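Local coordinates for protein DELTA1-pyrroline-2-carboxylate reductase (Thermococcus litoralis DSM 5473, PDB 6T3E) that probably reduces the cyclic imine Delta1-pyrroline-2-carboxylate to L-proline, using a nicotinamide dinucleotide as hydride donor, at residues 103-115 against 121-133. Numbering follows the deposited sequence.
With NAI (1,4-dihydronicotinamide adenine dinucleotide), chain F.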
# COMPACT_ATOMS: atom_id res chain seq x y z
N GLY B 103 5.86 -23.59 11.23
CA GLY B 103 5.46 -23.04 12.51
C GLY B 103 4.98 -21.60 12.44
O GLY B 103 5.10 -20.87 13.43
N LEU B 104 4.43 -21.17 11.31
CA LEU B 104 3.95 -19.82 11.11
C LEU B 104 2.52 -19.83 10.58
O LEU B 104 2.14 -20.73 9.83
CB LEU B 104 4.85 -19.05 10.13
CG LEU B 104 6.14 -18.49 10.73
CD1 LEU B 104 6.95 -17.73 9.69
CD2 LEU B 104 5.82 -17.61 11.91
N PRO B 105 1.71 -18.85 10.96
CA PRO B 105 0.34 -18.78 10.44
C PRO B 105 0.34 -18.48 8.95
O PRO B 105 1.28 -17.89 8.41
CB PRO B 105 -0.30 -17.64 11.24
CG PRO B 105 0.60 -17.43 12.43
CD PRO B 105 1.97 -17.79 11.95
N SER B 106 -0.72 -18.92 8.27
CA SER B 106 -0.82 -18.64 6.84
C SER B 106 -0.92 -17.14 6.58
O SER B 106 -0.31 -16.61 5.64
CB SER B 106 -2.02 -19.38 6.24
OG SER B 106 -1.87 -20.79 6.35
N VAL B 107 -1.64 -16.43 7.43
CA VAL B 107 -1.95 -15.02 7.21
C VAL B 107 -1.26 -14.20 8.29
O VAL B 107 -1.44 -14.45 9.49
CB VAL B 107 -3.47 -14.78 7.18
CG1 VAL B 107 -3.78 -13.31 7.25
CG2 VAL B 107 -4.05 -15.38 5.91
N LEU B 108 -0.42 -13.27 7.86
CA LEU B 108 0.30 -12.34 8.72
C LEU B 108 0.02 -10.93 8.23
O LEU B 108 0.03 -10.68 7.03
CB LEU B 108 1.82 -12.64 8.70
CG LEU B 108 2.27 -14.04 9.14
CD1 LEU B 108 3.78 -14.21 9.06
CD2 LEU B 108 1.78 -14.31 10.58
N ALA B 109 -0.25 -10.01 9.16
CA ALA B 109 -0.64 -8.66 8.77
C ALA B 109 -0.04 -7.62 9.71
O ALA B 109 0.30 -7.90 10.87
CB ALA B 109 -2.18 -8.51 8.74
N SER B 110 0.06 -6.40 9.19
CA SER B 110 0.41 -5.21 9.95
C SER B 110 -0.49 -4.08 9.48
O SER B 110 -0.81 -4.00 8.29
CB SER B 110 1.87 -4.81 9.75
OG SER B 110 2.74 -5.91 9.87
N ILE B 111 -0.88 -3.20 10.40
CA ILE B 111 -1.79 -2.10 10.10
C ILE B 111 -1.14 -0.79 10.53
O ILE B 111 -0.64 -0.69 11.65
CB ILE B 111 -3.15 -2.27 10.80
CG1 ILE B 111 -3.86 -3.52 10.27
CG2 ILE B 111 -4.00 -0.98 10.63
CD1 ILE B 111 -5.26 -3.73 10.79
N LEU B 112 -1.16 0.20 9.63
CA LEU B 112 -0.61 1.52 9.89
C LEU B 112 -1.74 2.54 9.85
O LEU B 112 -2.54 2.57 8.91
CB LEU B 112 0.48 1.90 8.86
CG LEU B 112 1.19 3.25 9.10
CD1 LEU B 112 2.45 3.07 9.94
CD2 LEU B 112 1.54 3.96 7.81
N LEU B 113 -1.83 3.35 10.90
CA LEU B 113 -2.83 4.40 11.03
C LEU B 113 -2.14 5.74 10.87
O LEU B 113 -1.20 6.04 11.61
CB LEU B 113 -3.52 4.33 12.39
CG LEU B 113 -4.99 4.71 12.51
CD1 LEU B 113 -5.82 3.70 11.77
CD2 LEU B 113 -5.35 4.72 13.98
N ASN B 114 -2.66 6.56 9.97
CA ASN B 114 -2.12 7.89 9.70
C ASN B 114 -3.13 8.94 10.13
O ASN B 114 -4.35 8.70 10.13
CB ASN B 114 -1.77 8.07 8.22
CG ASN B 114 -0.60 7.24 7.79
OD1 ASN B 114 -0.78 6.12 7.25
ND2 ASN B 114 0.60 7.78 7.95
N ASP B 115 -2.61 10.14 10.43
CA ASP B 115 -3.44 11.25 10.84
C ASP B 115 -3.97 11.96 9.61
O ASP B 115 -3.17 12.42 8.77
CB ASP B 115 -2.63 12.21 11.71
CG ASP B 115 -3.46 13.35 12.25
OD1 ASP B 115 -4.61 13.54 11.85
OD2 ASP B 115 -2.94 14.02 13.16
N PRO B 121 2.26 9.48 10.60
CA PRO B 121 1.87 8.16 11.12
C PRO B 121 1.52 8.26 12.59
O PRO B 121 2.26 8.84 13.39
CB PRO B 121 3.11 7.29 10.88
CG PRO B 121 4.25 8.27 10.83
CD PRO B 121 3.69 9.56 10.26
N LEU B 122 0.36 7.71 12.96
CA LEU B 122 -0.13 7.69 14.33
C LEU B 122 0.20 6.39 15.05
O LEU B 122 0.54 6.41 16.24
CB LEU B 122 -1.64 7.91 14.35
CG LEU B 122 -2.24 9.28 14.04
CD1 LEU B 122 -3.76 9.22 14.12
CD2 LEU B 122 -1.70 10.33 14.98
N ALA B 123 0.10 5.25 14.37
CA ALA B 123 0.26 3.99 15.07
C ALA B 123 0.67 2.87 14.11
O ALA B 123 0.27 2.85 12.94
CB ALA B 123 -1.02 3.58 15.80
N LEU B 124 1.46 1.95 14.64
CA LEU B 124 1.72 0.66 14.01
C LEU B 124 1.16 -0.41 14.94
O LEU B 124 1.57 -0.48 16.11
CB LEU B 124 3.21 0.45 13.76
CG LEU B 124 3.49 -0.86 13.02
CD1 LEU B 124 3.29 -0.67 11.53
CD2 LEU B 124 4.90 -1.36 13.32
N MET B 125 0.23 -1.23 14.42
CA MET B 125 -0.46 -2.25 15.21
C MET B 125 -0.32 -3.61 14.54
O MET B 125 -0.27 -3.71 13.31
CB MET B 125 -1.97 -1.97 15.36
CG MET B 125 -2.38 -0.53 15.33
SD MET B 125 -4.18 -0.38 15.39
CE MET B 125 -4.56 -1.63 14.23
N GLU B 126 -0.28 -4.65 15.36
CA GLU B 126 -0.32 -6.00 14.82
C GLU B 126 -1.64 -6.23 14.10
O GLU B 126 -2.71 -5.95 14.65
CB GLU B 126 -0.13 -7.03 15.94
CG GLU B 126 0.36 -8.37 15.43
CD GLU B 126 -0.75 -9.40 15.29
OE1 GLU B 126 -1.94 -9.04 15.41
OE2 GLU B 126 -0.43 -10.59 15.07
N GLY B 127 -1.57 -6.72 12.88
CA GLY B 127 -2.78 -6.80 12.10
C GLY B 127 -3.37 -8.18 12.02
O GLY B 127 -4.53 -8.33 11.63
N THR B 128 -2.61 -9.19 12.45
CA THR B 128 -3.06 -10.57 12.29
C THR B 128 -4.34 -10.83 13.05
O THR B 128 -5.28 -11.43 12.52
CB THR B 128 -1.97 -11.54 12.76
OG1 THR B 128 -0.72 -11.20 12.15
CG2 THR B 128 -2.34 -12.94 12.38
N PHE B 129 -4.41 -10.39 14.31
CA PHE B 129 -5.60 -10.61 15.12
C PHE B 129 -6.77 -9.78 14.61
O PHE B 129 -7.92 -10.25 14.59
CB PHE B 129 -5.26 -10.29 16.58
CG PHE B 129 -6.45 -10.16 17.48
CD1 PHE B 129 -7.12 -11.28 17.94
CD2 PHE B 129 -6.87 -8.91 17.90
CE1 PHE B 129 -8.20 -11.16 18.79
CE2 PHE B 129 -7.94 -8.78 18.75
CZ PHE B 129 -8.61 -9.90 19.19
N ILE B 130 -6.49 -8.55 14.16
CA ILE B 130 -7.54 -7.68 13.64
C ILE B 130 -8.08 -8.23 12.33
O ILE B 130 -9.27 -8.10 12.03
CB ILE B 130 -7.02 -6.25 13.49
CG1 ILE B 130 -7.09 -5.54 14.84
CG2 ILE B 130 -7.83 -5.49 12.42
CD1 ILE B 130 -5.98 -4.61 15.04
N THR B 131 -7.20 -8.82 11.51
CA THR B 131 -7.67 -9.41 10.27
C THR B 131 -8.70 -10.50 10.54
O THR B 131 -9.79 -10.50 9.96
CB THR B 131 -6.48 -10.01 9.51
OG1 THR B 131 -5.55 -8.98 9.15
CG2 THR B 131 -6.96 -10.74 8.24
N ALA B 132 -8.41 -11.38 11.49
CA ALA B 132 -9.36 -12.43 11.84
C ALA B 132 -10.63 -11.85 12.45
O ALA B 132 -11.74 -12.31 12.14
CB ALA B 132 -8.70 -13.43 12.79
N MET B 133 -10.50 -10.83 13.31
CA MET B 133 -11.69 -10.25 13.93
C MET B 133 -12.57 -9.57 12.89
O MET B 133 -13.78 -9.84 12.82
CB MET B 133 -11.29 -9.27 15.04
CG MET B 133 -10.58 -9.93 16.23
SD MET B 133 -11.67 -10.94 17.29
CE MET B 133 -12.92 -9.75 17.75
PA NAI F . -5.20 -21.44 7.96
O1A NAI F . -4.07 -22.08 7.20
O2A NAI F . -4.76 -21.12 9.37
O5B NAI F . -6.57 -22.36 7.96
C5B NAI F . -6.89 -22.93 6.69
C4B NAI F . -7.64 -24.31 6.93
O4B NAI F . -8.11 -24.76 5.82
C3B NAI F . -6.62 -25.36 7.42
O3B NAI F . -7.02 -25.83 8.63
C2B NAI F . -6.64 -26.44 6.32
O2B NAI F . -6.33 -27.80 6.89
C1B NAI F . -7.86 -26.36 5.87
N9A NAI F . -8.00 -26.93 4.55
C8A NAI F . -7.20 -26.61 3.53
N7A NAI F . -7.60 -27.30 2.47
C5A NAI F . -8.66 -28.05 2.84
C6A NAI F . -9.42 -28.93 2.12
N6A NAI F . -9.38 -29.37 0.74
N1A NAI F . -10.43 -29.58 2.71
C2A NAI F . -10.70 -29.34 4.01
N3A NAI F . -9.94 -28.46 4.72
C4A NAI F . -8.91 -27.82 4.12
O3 NAI F . -5.57 -20.05 7.13
PN NAI F . -6.81 -19.02 7.56
O1N NAI F . -6.13 -17.85 8.23
O2N NAI F . -7.81 -19.71 8.44
O5D NAI F . -7.58 -18.53 6.21
C5D NAI F . -8.59 -19.33 5.72
C4D NAI F . -9.01 -18.80 4.33
O4D NAI F . -9.58 -17.61 4.41
C3D NAI F . -7.76 -18.59 3.46
O3D NAI F . -8.04 -19.01 2.17
C2D NAI F . -7.53 -17.07 3.44
O2D NAI F . -6.75 -16.70 2.19
C1D NAI F . -8.76 -16.61 3.46
N1N NAI F . -8.80 -15.26 4.05
C2N NAI F . -9.64 -14.23 3.48
C3N NAI F . -10.05 -13.00 4.35
C7N NAI F . -11.41 -12.34 3.99
O7N NAI F . -12.05 -12.84 3.14
N7N NAI F . -11.86 -11.12 4.69
C4N NAI F . -9.56 -12.88 5.78
C5N NAI F . -8.30 -13.70 6.07
C6N NAI F . -7.99 -14.94 5.21
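Ile-111 and Met-125 form a hydrogen-bonded antiparallel pair, each backbone N 3.0 Å from the other's O. On their shared face the Met-125 chain bends at chi3 (-45°), bringing CE to 3.7 Å from Ile-111 CG2. Ile-111 CD1 reaches on to Ile-130 CG2, 3.5 Å away, and Ala-331 of helix 324-341 covers this apolar group. Leu-112 and Leu-124, a non-hydrogen-bonded pair, point to the other face, where their side chains cross at about a right angle. Toward the hairpin end Leu-113 O takes two amides, Leu-122 N at 2.7 Å and Ala-123 N at 3.2 Å, a classic beta bulge. Past Glu-126, Ala-109 O still accepts from Gly-127 N, which stands above the carbonyl plane, while Ala-109 N donates to Thr-128 OG1 (3.3 Å, 160°). Chi1 of -51° sets this hydroxyl beside the Thr-128 backbone N and turns CG2 to Val-107 O, 3.4 Å away. A valine here would probably leave the Ala-109 amide without its acceptor. Glu-126 OE1 caps the first helical turn by accepting from Phe-129 N. Thr-131 OG1 donates to Gly-127 O and is also hydrogen-bonded to Lys-91 NZ; its CG2 lies 3.9 Å from nicotinamide C5N. Ser-106 OG donates to pyrophosphate O1A. This beta-hairpin-to-helix unit, within the mixed sheet of an ornithine cyclodeaminase/mu-crystallin family protein, places Thr-131 at both proline and NADH, and Ser-106 and Val-107 at NADH.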